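Local structure of Pre-mRNA splicing factor PRP8 (Cyanidioschyzon merolae, 6NQI) at residues A113-A118 / A165-P170. The protein is a core spliceosome component, seen here as its RNase H-like domain, and probably binds spliceosomal snRNAs and pre-mRNA introns during splicing. Sequence-based numbering, arbitrary orientation.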
loop_
_atom_site.group_PDB
_atom_site.type_symbol
_atom_site.label_atom_id
_atom_site.label_comp_id
_atom_site.label_asym_id
_atom_site.label_seq_id
_atom_site.Cartn_x
_atom_site.Cartn_y
_atom_site.Cartn_z
ATOM N N ALA A 113 0.235 8.536 -9.676
ATOM C CA ALA A 113 -0.951 8.251 -10.473
ATOM C C ALA A 113 -1.851 7.205 -9.825
ATOM O O ALA A 113 -3.027 7.103 -10.194
ATOM C CB ALA A 113 -0.534 7.779 -11.866
ATOM N N MET A 114 -1.340 6.447 -8.849
ATOM C CA MET A 114 -2.122 5.390 -8.215
ATOM C C MET A 114 -2.537 5.768 -6.800
ATOM O O MET A 114 -1.679 5.866 -5.908
ATOM C CB MET A 114 -1.367 4.055 -8.220
ATOM C CG MET A 114 -1.027 3.573 -9.647
ATOM S SD MET A 114 0.042 2.114 -9.820
ATOM C CE MET A 114 1.687 2.780 -9.592
ATOM N N PRO A 115 -3.834 6.022 -6.553
ATOM C CA PRO A 115 -4.293 6.466 -5.219
ATOM C C PRO A 115 -4.437 5.306 -4.247
ATOM O O PRO A 115 -5.524 4.940 -3.798
ATOM C CB PRO A 115 -5.635 7.119 -5.543
ATOM C CG PRO A 115 -6.151 6.278 -6.665
ATOM C CD PRO A 115 -4.938 5.985 -7.526
ATOM N N LEU A 116 -3.284 4.722 -3.914
ATOM C CA LEU A 116 -3.228 3.633 -2.945
ATOM C C LEU A 116 -3.621 4.119 -1.548
ATOM O O LEU A 116 -4.227 3.365 -0.771
ATOM C CB LEU A 116 -1.822 3.035 -2.957
ATOM C CG LEU A 116 -1.491 1.895 -2.016
ATOM C CD1 LEU A 116 -2.330 0.695 -2.352
ATOM C CD2 LEU A 116 -0.031 1.558 -2.144
ATOM N N GLN A 117 -3.299 5.377 -1.219
ATOM C CA GLN A 117 -3.666 5.927 0.082
ATOM C C GLN A 117 -5.179 5.913 0.294
ATOM O O GLN A 117 -5.636 5.981 1.441
ATOM C CB GLN A 117 -3.190 7.375 0.224
ATOM C CG GLN A 117 -3.564 8.240 -0.958
ATOM C CD GLN A 117 -3.229 9.713 -0.758
ATOM O OE1 GLN A 117 -2.877 10.144 0.343
ATOM N NE2 GLN A 117 -3.373 10.499 -1.820
ATOM N N ALA A 118 -5.967 5.854 -0.788
ATOM C CA ALA A 118 -7.417 5.805 -0.651
ATOM C C ALA A 118 -7.878 4.603 0.169
ATOM O O ALA A 118 -9.014 4.600 0.658
ATOM C CB ALA A 118 -8.078 5.814 -2.034
ATOM N N ALA A 165 -11.914 4.031 -7.430
ATOM C CA ALA A 165 -13.288 4.246 -6.990
ATOM C C ALA A 165 -13.330 4.750 -5.548
ATOM O O ALA A 165 -14.119 5.646 -5.213
ATOM C CB ALA A 165 -14.092 2.955 -7.144
ATOM N N LEU A 166 -12.443 4.222 -4.695
ATOM C CA LEU A 166 -12.371 4.685 -3.312
ATOM C C LEU A 166 -11.889 6.127 -3.239
ATOM O O LEU A 166 -12.312 6.878 -2.350
ATOM C CB LEU A 166 -11.443 3.762 -2.509
ATOM C CG LEU A 166 -12.026 2.389 -2.185
ATOM C CD1 LEU A 166 -11.022 1.499 -1.497
ATOM C CD2 LEU A 166 -13.218 2.601 -1.284
ATOM N N ASP A 167 -11.030 6.527 -4.183
ATOM C CA ASP A 167 -10.528 7.895 -4.225
ATOM C C ASP A 167 -11.541 8.891 -4.796
ATOM O O ASP A 167 -11.436 10.085 -4.498
ATOM C CB ASP A 167 -9.219 7.956 -5.013
ATOM C CG ASP A 167 -8.490 9.277 -4.835
ATOM O OD1 ASP A 167 -8.711 9.954 -3.803
ATOM O OD2 ASP A 167 -7.710 9.649 -5.735
ATOM N N ARG A 168 -12.512 8.463 -5.616
ATOM C CA ARG A 168 -13.449 9.445 -6.162
ATOM C C ARG A 168 -14.874 9.334 -5.634
ATOM O O ARG A 168 -15.652 10.275 -5.814
ATOM C CB ARG A 168 -13.559 9.319 -7.688
ATOM C CG ARG A 168 -12.380 9.740 -8.517
ATOM C CD ARG A 168 -12.786 9.637 -9.992
ATOM N NE ARG A 168 -11.632 9.417 -10.858
ATOM C CZ ARG A 168 -11.381 8.266 -11.481
ATOM N NH1 ARG A 168 -12.213 7.238 -11.349
ATOM N NH2 ARG A 168 -10.297 8.142 -12.234
ATOM N N ALA A 169 -15.234 8.233 -5.000
ATOM C CA ALA A 169 -16.569 8.073 -4.442
ATOM C C ALA A 169 -16.526 7.028 -3.337
ATOM O O ALA A 169 -17.215 6.005 -3.443
ATOM C CB ALA A 169 -17.574 7.676 -5.523
ATOM N N PRO A 170 -15.719 7.234 -2.280
ATOM C CA PRO A 170 -15.538 6.174 -1.266
ATOM C C PRO A 170 -16.837 5.646 -0.678
ATOM O O PRO A 170 -16.951 4.429 -0.479
ATOM C CB PRO A 170 -14.666 6.849 -0.195
ATOM C CG PRO A 170 -14.722 8.297 -0.481
ATOM C CD PRO A 170 -14.967 8.454 -1.941
#
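Ala118 and Pro115 meet Leu166 and Asp167 where, in the RNase H-like domain of Prp8, the loop after strand 107-108 packs on the last turn of helix 152-168. The apolar part of the contact centres on Ala118, whose CA lies 5.2 Å from the CA of Asp167. Its methyl group points at the helix, with CB 4.0 Å from Leu166 CB and 3.8 Å from Asp167 CB; a side chain this small lets the two backbones come close. Leu166 adds its CB here, while its side chain also packs on Leu119 and Leu122.

Turn geometry sets up the rest. Pro115 is the centre of an inverse gamma turn, a place that suits its restricted phi (-80°), and its carbonyl O accepts a hydrogen bond from the backbone N of Ala118, with N and O 3.2 Å apart. The turn directs the pyrrolidine ring at the helix, where it also touches His164. Leu116 packs on Phe159 and Leu163 of helix 152-168 and on Trp29 and Trp31 of strand 24-32, so the loop is held between the helix and the sheet.

The remaining contact is polar against apolar. Asp167 is exposed, as suits a carboxylate, and extends its CG anti to the backbone N (chi1 -167°), which carries the carboxylate to the proline ring. There OD2 lies 3.3 Å from Pro115 CB and 3.8 Å from Pro115 CG.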